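Local coordinates for protein MmeI (Methylophilus methylotrophus, PDB 5HR4) that is a Type IIL restriction-modification enzyme that binds DNA and probably methylates adenine at N6 with S-adenosyl-L-methionine as methyl donor, at residues A[193-198]-A[426-431]; A[237-242]-A[254-259]; A[792-797]-A[818-823]. All coordinates share one frame; numbering follows the deposited sequence.

Contact 1 (A[193-198]-A[426-431]); sequences LLFCLF and LWLTDH
Leu-428 packs its side chain against Phe-198, Phe-195 and Leu-194, joining helix 183-200 of the helicase spacer region to helix 416-440 of the Rossmann-like methyltransferase; over segments 193-198 and 426-431 the two run nearly parallel. The segment axes stay 11.1 Å apart with only 13° between their directions, so large side chains have to bridge the gap, and no hydrogen bond crosses it. The leucine's CB sits over the centre of the Phe-198 ring, 4.3 Å from the centroid, in a CH-pi contact. Its CD2 branch is shared by the two phenylalanines, lying 3.5 Å from CD2 of Phe-198 and 4.0 Å from CD2 of Phe-195. The other methyl, CD1, turns to Leu-194 and comes within 4.5 Å of its CG. Phe-198 gets there because its CG is anti to the backbone N (chi1 172°), which carries the ring out alongside Leu-428, the two side chains running past each other in opposite senses. Further out, Met-169 of helix 163-178 packs on Leu-194, and Thr-202 and Ile-204 pack on His-431. On the methyltransferase side Asp-430 forms a salt bridge with Arg-447 and a hydrogen bond with Tyr-374 of helix 368-388. Helix 183-200 leads directly to the calcium ligand Asp-201, and the Phe-198 side chain is about 9 Å from the bound calcium ion. At this same end the Phe-198 and His-431 rings meet rim to rim, planes 86° apart, with CE2 of Phe-198 3.5 Å from CD2 of His-431.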
loop_
_atom_site.group_PDB
_atom_site.type_symbol
_atom_site.label_atom_id
_atom_site.label_comp_id
_atom_site.label_asym_id
_atom_site.label_seq_id
_atom_site.Cartn_x
_atom_site.Cartn_y
_atom_site.Cartn_z
ATOM N N LEU A 193 -17.255 11.792 -22.835
ATOM C CA LEU A 193 -18.611 11.520 -22.359
ATOM C C LEU A 193 -18.778 11.906 -20.899
ATOM O O LEU A 193 -19.827 12.421 -20.490
ATOM C CB LEU A 193 -18.944 10.045 -22.531
ATOM C CG LEU A 193 -18.914 9.622 -23.986
ATOM C CD1 LEU A 193 -18.882 8.106 -24.024
ATOM C CD2 LEU A 193 -20.138 10.156 -24.676
ATOM N N LEU A 194 -17.761 11.634 -20.087
ATOM C CA LEU A 194 -17.853 11.966 -18.677
ATOM C C LEU A 194 -18.070 13.456 -18.496
ATOM O O LEU A 194 -18.907 13.884 -17.690
ATOM C CB LEU A 194 -16.584 11.518 -17.970
ATOM C CG LEU A 194 -16.577 11.768 -16.477
ATOM C CD1 LEU A 194 -17.724 11.012 -15.827
ATOM C CD2 LEU A 194 -15.230 11.329 -15.937
ATOM N N PHE A 195 -17.331 14.262 -19.251
ATOM C CA PHE A 195 -17.520 15.705 -19.169
ATOM C C PHE A 195 -18.926 16.082 -19.600
ATOM O O PHE A 195 -19.563 16.941 -18.987
ATOM C CB PHE A 195 -16.477 16.419 -20.020
ATOM C CG PHE A 195 -16.702 17.895 -20.135
ATOM C CD1 PHE A 195 -17.573 18.404 -21.079
ATOM C CD2 PHE A 195 -16.026 18.771 -19.311
ATOM C CE1 PHE A 195 -17.785 19.745 -21.189
ATOM C CE2 PHE A 195 -16.227 20.128 -19.418
ATOM C CZ PHE A 195 -17.109 20.620 -20.360
ATOM N N CYS A 196 -19.439 15.450 -20.646
ATOM C CA CYS A 196 -20.797 15.775 -21.056
ATOM C C CYS A 196 -21.804 15.407 -19.968
ATOM O O CYS A 196 -22.758 16.158 -19.728
ATOM C CB CYS A 196 -21.127 15.093 -22.384
ATOM S SG CYS A 196 -20.242 15.826 -23.781
ATOM N N LEU A 197 -21.611 14.267 -19.291
ATOM C CA LEU A 197 -22.568 13.888 -18.256
ATOM C C LEU A 197 -22.557 14.897 -17.119
ATOM O O LEU A 197 -23.613 15.303 -16.629
ATOM C CB LEU A 197 -22.277 12.480 -17.742
ATOM C CG LEU A 197 -22.517 11.395 -18.787
ATOM C CD1 LEU A 197 -21.902 10.109 -18.335
ATOM C CD2 LEU A 197 -24.000 11.218 -19.032
ATOM N N PHE A 198 -21.370 15.352 -16.724
ATOM C CA PHE A 198 -21.276 16.388 -15.704
ATOM C C PHE A 198 -21.863 17.712 -16.196
ATOM O O PHE A 198 -22.495 18.448 -15.422
ATOM C CB PHE A 198 -19.814 16.557 -15.292
ATOM C CG PHE A 198 -19.568 17.719 -14.378
ATOM C CD1 PHE A 198 -19.794 17.601 -13.011
ATOM C CD2 PHE A 198 -19.112 18.937 -14.881
ATOM C CE1 PHE A 198 -19.549 18.672 -12.143
ATOM C CE2 PHE A 198 -18.867 20.006 -14.035
ATOM C CZ PHE A 198 -19.090 19.877 -12.655
ATOM N N LEU A 426 -9.607 17.328 -12.836
ATOM C CA LEU A 426 -9.233 18.669 -12.414
ATOM C C LEU A 426 -10.171 19.720 -12.989
ATOM O O LEU A 426 -10.464 20.715 -12.329
ATOM C CB LEU A 426 -7.783 18.955 -12.798
ATOM C CG LEU A 426 -6.819 18.451 -11.725
ATOM C CD1 LEU A 426 -5.435 18.293 -12.258
ATOM C CD2 LEU A 426 -6.802 19.446 -10.578
ATOM N N TRP A 427 -10.668 19.534 -14.208
ATOM C CA TRP A 427 -11.564 20.555 -14.751
ATOM C C TRP A 427 -12.943 20.511 -14.097
ATOM O O TRP A 427 -13.539 21.562 -13.835
ATOM C CB TRP A 427 -11.707 20.405 -16.254
ATOM C CG TRP A 427 -10.575 20.972 -17.047
ATOM C CD1 TRP A 427 -10.036 22.231 -16.958
ATOM C CD2 TRP A 427 -9.873 20.306 -18.099
ATOM N NE1 TRP A 427 -9.024 22.373 -17.881
ATOM C CE2 TRP A 427 -8.911 21.205 -18.597
ATOM C CE3 TRP A 427 -9.964 19.022 -18.669
ATOM C CZ2 TRP A 427 -8.053 20.864 -19.631
ATOM C CZ3 TRP A 427 -9.117 18.689 -19.682
ATOM C CH2 TRP A 427 -8.166 19.600 -20.154
ATOM N N LEU A 428 -13.476 19.310 -13.848
ATOM C CA LEU A 428 -14.756 19.205 -13.149
ATOM C C LEU A 428 -14.662 19.797 -11.744
ATOM O O LEU A 428 -15.566 20.522 -11.302
ATOM C CB LEU A 428 -15.213 17.745 -13.077
ATOM C CG LEU A 428 -15.206 16.886 -14.351
ATOM C CD1 LEU A 428 -15.754 15.475 -14.072
ATOM C CD2 LEU A 428 -15.944 17.567 -15.510
ATOM N N THR A 429 -13.569 19.518 -11.033
ATOM C CA THR A 429 -13.397 20.144 -9.729
ATOM C C THR A 429 -13.310 21.657 -9.868
ATOM O O THR A 429 -13.933 22.396 -9.093
ATOM C CB THR A 429 -12.166 19.591 -9.010
ATOM O OG1 THR A 429 -12.092 18.168 -9.198
ATOM C CG2 THR A 429 -12.293 19.866 -7.535
ATOM N N ASP A 430 -12.566 22.135 -10.865
ATOM C CA ASP A 430 -12.557 23.562 -11.170
ATOM C C ASP A 430 -13.972 24.097 -11.281
ATOM O O ASP A 430 -14.353 25.029 -10.564
ATOM C CB ASP A 430 -11.795 23.823 -12.470
ATOM C CG ASP A 430 -11.793 25.294 -12.860
ATOM O OD1 ASP A 430 -11.060 26.069 -12.207
ATOM O OD2 ASP A 430 -12.506 25.677 -13.823
ATOM N N HIS A 431 -14.787 23.497 -12.156
ATOM C CA HIS A 431 -16.145 24.009 -12.311
ATOM C C HIS A 431 -16.955 23.872 -11.032
ATOM O O HIS A 431 -17.738 24.767 -10.698
ATOM C CB HIS A 431 -16.880 23.300 -13.418
ATOM C CG HIS A 431 -18.179 23.948 -13.752
ATOM N ND1 HIS A 431 -18.256 25.256 -14.186
ATOM C CD2 HIS A 431 -19.448 23.479 -13.730
ATOM C CE1 HIS A 431 -19.518 25.565 -14.420
ATOM N NE2 HIS A 431 -20.262 24.507 -14.145
#

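Contact 2 (A[237-242]-A[254-259]); sequences NTPEQK and FPYING
Tyr-256 lies against the backbone of Asn-237, Thr-238 and Pro-239, where two loops flanking the short helix 249-252 come together within the helicase spacer region. With CG anti to the backbone N (chi1 167°), the ring is carried along the 237-239 main chain. Its CB is 3.8 Å from Thr-238 O. CG lies 3.7 Å from CA of Pro-239, which is on one face of the ring, and CD1 reaches Pro-239 N at 3.3 Å. Pro-239 covers this face, with its CB 4.2 Å from the centroid and almost on the ring normal, a CH-pi contact. At the ring edge CE1 meets Asn-237 O at 3.2 Å, near the ring plane. The hydroxyl at the tip approaches Asn-258 OD1 in a weak hydrogen bond whose very short length makes its details doubtful. Asn-258 in turn gives a weak bond from ND2 to Asn-237 OD1, 2.9 Å long and bent to 128° at the hydrogen. Replacing the ring by an alanine here would probably open a gap beside Pro-239 and the Asn-237 carbonyl. Outside the two segments, Arg-243 bonds to both Thr-238 O and Phe-254 O, and the main chain of Ile-257 and Asn-258 bonds to Leu-236. Between the segments themselves the side-chain polar links are weak and most of the touching is ring against proline and peptide, while those backbone bonds to Leu-236 tie the loops together.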
loop_
_atom_site.group_PDB
_atom_site.type_symbol
_atom_site.label_atom_id
_atom_site.label_comp_id
_atom_site.label_asym_id
_atom_site.label_seq_id
_atom_site.Cartn_x
_atom_site.Cartn_y
_atom_site.Cartn_z
ATOM N N ASN A 237 -15.817 21.892 -29.989
ATOM C CA ASN A 237 -14.496 22.448 -30.272
ATOM C C ASN A 237 -14.552 23.643 -31.211
ATOM O O ASN A 237 -13.504 24.236 -31.494
ATOM C CB ASN A 237 -13.568 21.390 -30.880
ATOM C CG ASN A 237 -12.067 21.716 -30.681
ATOM O OD1 ASN A 237 -11.645 22.228 -29.622
ATOM N ND2 ASN A 237 -11.256 21.407 -31.702
ATOM N N THR A 238 -15.742 24.008 -31.694
ATOM C CA THR A 238 -15.904 25.044 -32.703
ATOM C C THR A 238 -16.473 26.291 -32.055
ATOM O O THR A 238 -17.627 26.265 -31.607
ATOM C CB THR A 238 -16.830 24.582 -33.830
ATOM O OG1 THR A 238 -16.246 23.467 -34.518
ATOM C CG2 THR A 238 -17.066 25.724 -34.809
ATOM N N PRO A 239 -15.734 27.396 -32.000
ATOM C CA PRO A 239 -16.324 28.650 -31.517
ATOM C C PRO A 239 -17.562 29.016 -32.320
ATOM O O PRO A 239 -17.738 28.596 -33.464
ATOM C CB PRO A 239 -15.204 29.676 -31.707
ATOM C CG PRO A 239 -14.235 29.031 -32.628
ATOM C CD PRO A 239 -14.345 27.562 -32.450
ATOM N N GLU A 240 -18.440 29.794 -31.693
ATOM C CA GLU A 240 -19.732 30.083 -32.308
ATOM C C GLU A 240 -19.580 30.857 -33.609
ATOM O O GLU A 240 -20.441 30.757 -34.490
ATOM C CB GLU A 240 -20.614 30.839 -31.312
ATOM C CG GLU A 240 -20.657 30.112 -29.964
ATOM C CD GLU A 240 -21.971 30.278 -29.235
ATOM O OE1 GLU A 240 -22.478 31.426 -29.181
ATOM O OE2 GLU A 240 -22.489 29.257 -28.712
ATOM N N GLN A 241 -18.479 31.601 -33.765
ATOM C CA GLN A 241 -18.264 32.366 -34.987
ATOM C C GLN A 241 -17.938 31.480 -36.189
ATOM O O GLN A 241 -18.083 31.932 -37.330
ATOM C CB GLN A 241 -17.142 33.392 -34.775
ATOM N N LYS A 242 -17.504 30.238 -35.969
ATOM C CA LYS A 242 -17.091 29.360 -37.058
ATOM C C LYS A 242 -18.062 28.205 -37.291
ATOM O O LYS A 242 -17.749 27.290 -38.057
ATOM C CB LYS A 242 -15.671 28.830 -36.802
ATOM C CG LYS A 242 -14.623 29.939 -36.706
ATOM C CD LYS A 242 -13.277 29.457 -36.180
ATOM C CE LYS A 242 -12.204 30.547 -36.361
ATOM N NZ LYS A 242 -10.887 30.174 -35.748
ATOM N N PHE A 254 -25.191 23.869 -27.876
ATOM C CA PHE A 254 -24.084 23.448 -27.022
ATOM C C PHE A 254 -22.957 24.466 -27.070
ATOM O O PHE A 254 -22.596 24.940 -28.146
ATOM C CB PHE A 254 -23.537 22.090 -27.460
ATOM C CG PHE A 254 -24.425 20.947 -27.118
ATOM C CD1 PHE A 254 -24.255 20.257 -25.931
ATOM C CD2 PHE A 254 -25.436 20.568 -27.971
ATOM C CE1 PHE A 254 -25.086 19.200 -25.603
ATOM C CE2 PHE A 254 -26.266 19.514 -27.652
ATOM C CZ PHE A 254 -26.095 18.833 -26.462
ATOM N N PRO A 255 -22.365 24.794 -25.933
ATOM C CA PRO A 255 -21.346 25.850 -25.918
ATOM C C PRO A 255 -20.057 25.365 -26.546
ATOM O O PRO A 255 -19.820 24.166 -26.689
ATOM C CB PRO A 255 -21.151 26.122 -24.423
ATOM C CG PRO A 255 -21.408 24.740 -23.783
ATOM C CD PRO A 255 -22.493 24.111 -24.623
ATOM N N TYR A 256 -19.204 26.324 -26.877
ATOM C CA TYR A 256 -17.814 26.040 -27.223
ATOM C C TYR A 256 -17.009 25.724 -25.957
ATOM O O TYR A 256 -17.058 26.477 -24.971
ATOM C CB TYR A 256 -17.242 27.244 -27.984
ATOM C CG TYR A 256 -15.738 27.298 -28.165
ATOM C CD1 TYR A 256 -15.064 26.355 -28.943
ATOM C CD2 TYR A 256 -14.988 28.327 -27.589
ATOM C CE1 TYR A 256 -13.674 26.422 -29.113
ATOM C CE2 TYR A 256 -13.606 28.401 -27.752
ATOM C CZ TYR A 256 -12.948 27.453 -28.516
ATOM O OH TYR A 256 -11.562 27.537 -28.667
ATOM N N ILE A 257 -16.280 24.599 -25.968
ATOM C CA ILE A 257 -15.552 24.129 -24.788
ATOM C C ILE A 257 -14.029 24.147 -25.005
ATOM O O ILE A 257 -13.278 24.644 -24.160
ATOM C CB ILE A 257 -16.038 22.724 -24.367
ATOM C CG1 ILE A 257 -17.546 22.739 -24.138
ATOM C CG2 ILE A 257 -15.346 22.275 -23.099
ATOM C CD1 ILE A 257 -17.910 23.343 -22.787
ATOM N N ASN A 258 -13.558 23.543 -26.095
ATOM C CA ASN A 258 -12.159 23.600 -26.576
ATOM C C ASN A 258 -11.246 22.921 -25.567
ATOM O O ASN A 258 -11.579 21.847 -25.043
ATOM C CB ASN A 258 -11.747 24.990 -26.857
ATOM C CG ASN A 258 -10.392 25.077 -27.552
ATOM O OD1 ASN A 258 -9.787 26.157 -27.567
ATOM N ND2 ASN A 258 -9.909 23.948 -28.148
ATOM N N GLY A 259 -10.076 23.503 -25.292
ATOM C CA GLY A 259 -9.167 22.836 -24.381
ATOM C C GLY A 259 -8.576 21.575 -24.985
ATOM O O GLY A 259 -9.166 21.014 -25.910
#

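Contact 3 (A[792-797]-A[818-823]); sequences TMHNCW and NTFPWI
An aromatic cluster of His-794, Trp-797 and Phe-820 joins helix 792-801 to the loop segment 818-823 in the target recognition domain, about 6 Å at its nearest atom from the bound DNA. His-794 and Phe-820 form a T-shaped pair, planes 78° apart: the imidazole presents its edge, and ND1 stands 3.7 Å above the centre of the phenylalanine ring. Both helix side chains have CG anti to the backbone N (chi1 177° for His-794, -173° for Trp-797), and both reach Phe-820, the histidine over its face and Trp-797 CG at its edge, 3.7 Å from CD1. The Trp-797 and Phe-820 rings are oblique to each other. The indole face is also covered by Pro-821, with CD 4.0 Å from the centroid of the six-membered ring and nearly straight above it. Helix 888-903 adds Phe-896 and Leu-895 against Trp-797, while Tyr-880 of helix 863-880 packs on Phe-820. In this buried setting the indole nitrogen has an acceptor in Thr-819, whose hydroxyl has its strongest partner in Leu-815 O, with Val-816 O also within bonding reach. Trp-797 NE1 reaches Thr-819 OG1 at 3.2 Å, with the oxygen lying in the indole plane.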
loop_
_atom_site.group_PDB
_atom_site.type_symbol
_atom_site.label_atom_id
_atom_site.label_comp_id
_atom_site.label_asym_id
_atom_site.label_seq_id
_atom_site.Cartn_x
_atom_site.Cartn_y
_atom_site.Cartn_z
ATOM N N THR A 792 10.372 -11.070 27.540
ATOM C CA THR A 792 9.897 -9.791 27.027
ATOM C C THR A 792 10.966 -9.100 26.192
ATOM O O THR A 792 10.664 -8.485 25.162
ATOM C CB THR A 792 9.480 -8.895 28.198
ATOM O OG1 THR A 792 8.258 -9.379 28.755
ATOM C CG2 THR A 792 9.273 -7.456 27.754
ATOM N N MET A 793 12.228 -9.206 26.620
ATOM C CA MET A 793 13.327 -8.534 25.936
ATOM C C MET A 793 13.484 -9.030 24.507
ATOM O O MET A 793 13.668 -8.234 23.571
ATOM C CB MET A 793 14.621 -8.746 26.713
ATOM C CG MET A 793 14.793 -7.793 27.863
ATOM S SD MET A 793 14.898 -6.089 27.283
ATOM C CE MET A 793 16.397 -5.584 28.135
ATOM N N HIS A 794 13.448 -10.351 24.321
ATOM C CA HIS A 794 13.581 -10.896 22.981
ATOM C C HIS A 794 12.383 -10.516 22.129
ATOM O O HIS A 794 12.546 -10.054 20.994
ATOM C CB HIS A 794 13.748 -12.411 23.040
ATOM C CG HIS A 794 13.827 -13.049 21.692
ATOM N ND1 HIS A 794 14.842 -12.770 20.799
ATOM C CD2 HIS A 794 13.001 -13.922 21.066
ATOM C CE1 HIS A 794 14.644 -13.451 19.685
ATOM N NE2 HIS A 794 13.536 -14.158 19.820
ATOM N N ASN A 795 11.167 -10.683 22.674
ATOM C CA ASN A 795 9.953 -10.336 21.935
ATOM C C ASN A 795 9.897 -8.844 21.625
ATOM O O ASN A 795 9.360 -8.432 20.585
ATOM C CB ASN A 795 8.710 -10.745 22.717
ATOM C CG ASN A 795 8.433 -12.231 22.643
ATOM O OD1 ASN A 795 7.900 -12.715 21.649
ATOM N ND2 ASN A 795 8.771 -12.963 23.699
ATOM N N CYS A 796 10.442 -8.016 22.503
ATOM C CA CYS A 796 10.539 -6.606 22.162
ATOM C C CYS A 796 11.491 -6.406 20.983
ATOM O O CYS A 796 11.235 -5.581 20.091
ATOM C CB CYS A 796 10.983 -5.811 23.386
ATOM S SG CYS A 796 11.434 -4.161 22.986
ATOM N N TRP A 797 12.587 -7.168 20.957
ATOM C CA TRP A 797 13.501 -7.109 19.825
ATOM C C TRP A 797 12.808 -7.563 18.544
ATOM O O TRP A 797 12.755 -6.819 17.558
ATOM C CB TRP A 797 14.740 -7.955 20.109
ATOM C CG TRP A 797 15.789 -7.804 19.073
ATOM C CD1 TRP A 797 16.140 -8.714 18.111
ATOM C CD2 TRP A 797 16.628 -6.667 18.876
ATOM N NE1 TRP A 797 17.154 -8.216 17.342
ATOM C CE2 TRP A 797 17.470 -6.956 17.784
ATOM C CE3 TRP A 797 16.756 -5.439 19.520
ATOM C CZ2 TRP A 797 18.421 -6.053 17.317
ATOM C CZ3 TRP A 797 17.698 -4.546 19.059
ATOM C CH2 TRP A 797 18.524 -4.860 17.966
ATOM N N ASN A 818 19.699 -13.382 14.997
ATOM C CA ASN A 818 21.120 -13.194 14.713
ATOM C C ASN A 818 21.618 -11.807 15.083
ATOM O O ASN A 818 22.831 -11.612 15.228
ATOM C CB ASN A 818 21.420 -13.452 13.233
ATOM C CG ASN A 818 21.359 -14.907 12.880
ATOM O OD1 ASN A 818 21.402 -15.771 13.755
ATOM N ND2 ASN A 818 21.261 -15.195 11.592
ATOM N N THR A 819 20.729 -10.836 15.215
ATOM C CA THR A 819 21.122 -9.496 15.612
ATOM C C THR A 819 20.761 -9.204 17.057
ATOM O O THR A 819 20.893 -8.059 17.503
ATOM C CB THR A 819 20.476 -8.467 14.689
ATOM O OG1 THR A 819 19.051 -8.576 14.793
ATOM C CG2 THR A 819 20.878 -8.745 13.263
ATOM N N PHE A 820 20.322 -10.218 17.792
ATOM C CA PHE A 820 19.814 -10.074 19.151
ATOM C C PHE A 820 20.964 -9.910 20.139
ATOM O O PHE A 820 21.735 -10.853 20.348
ATOM C CB PHE A 820 18.951 -11.281 19.528
ATOM C CG PHE A 820 18.389 -11.206 20.914
ATOM C CD1 PHE A 820 17.640 -10.112 21.313
ATOM C CD2 PHE A 820 18.605 -12.225 21.818
ATOM C CE1 PHE A 820 17.130 -10.039 22.587
ATOM C CE2 PHE A 820 18.094 -12.154 23.095
ATOM C CZ PHE A 820 17.356 -11.061 23.479
ATOM N N PRO A 821 21.106 -8.743 20.777
ATOM C CA PRO A 821 22.235 -8.540 21.690
ATOM C C PRO A 821 21.936 -9.225 23.015
ATOM O O PRO A 821 20.820 -9.133 23.535
ATOM C CB PRO A 821 22.293 -7.019 21.833
ATOM C CG PRO A 821 20.845 -6.624 21.773
ATOM C CD PRO A 821 20.161 -7.616 20.835
ATOM N N TRP A 822 22.927 -9.946 23.544
ATOM C CA TRP A 822 22.706 -10.795 24.716
ATOM C C TRP A 822 24.030 -11.009 25.426
ATOM O O TRP A 822 24.960 -11.566 24.837
ATOM C CB TRP A 822 22.094 -12.143 24.306
ATOM C CG TRP A 822 22.198 -13.243 25.366
ATOM C CD1 TRP A 822 22.884 -14.431 25.262
ATOM C CD2 TRP A 822 21.596 -13.247 26.673
ATOM N NE1 TRP A 822 22.735 -15.167 26.416
ATOM C CE2 TRP A 822 21.954 -14.462 27.297
ATOM C CE3 TRP A 822 20.792 -12.342 27.372
ATOM C CZ2 TRP A 822 21.539 -14.787 28.588
ATOM C CZ3 TRP A 822 20.374 -12.675 28.649
ATOM C CH2 TRP A 822 20.750 -13.886 29.244
ATOM N N ILE A 823 24.114 -10.580 26.684
ATOM C CA ILE A 823 25.316 -10.798 27.476
ATOM C C ILE A 823 25.285 -12.200 28.069
ATOM O O ILE A 823 24.237 -12.667 28.523
ATOM C CB ILE A 823 25.424 -9.747 28.586
#

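How the contacts relate
Running from the N-terminal side of the model, the chain first passes 193-198, then both halves of contact 2, and only much later 426-431. Contact 2 therefore closes a short local loop within the far longer excursion that contact 1 closes, and the two touch in space through Phe-195 CZ and Ile-257 CG2, 3.7 Å apart. Contact 2 joins two loops of the helicase spacer region, and contact 1 joins that region to the methyltransferase. Contact 3 follows in series, closing a short loop of its own in the target recognition domain. It lies on the other side of the chain's centre, its centre about 57 Å from that of contact 1 and 71 Å from that of contact 2.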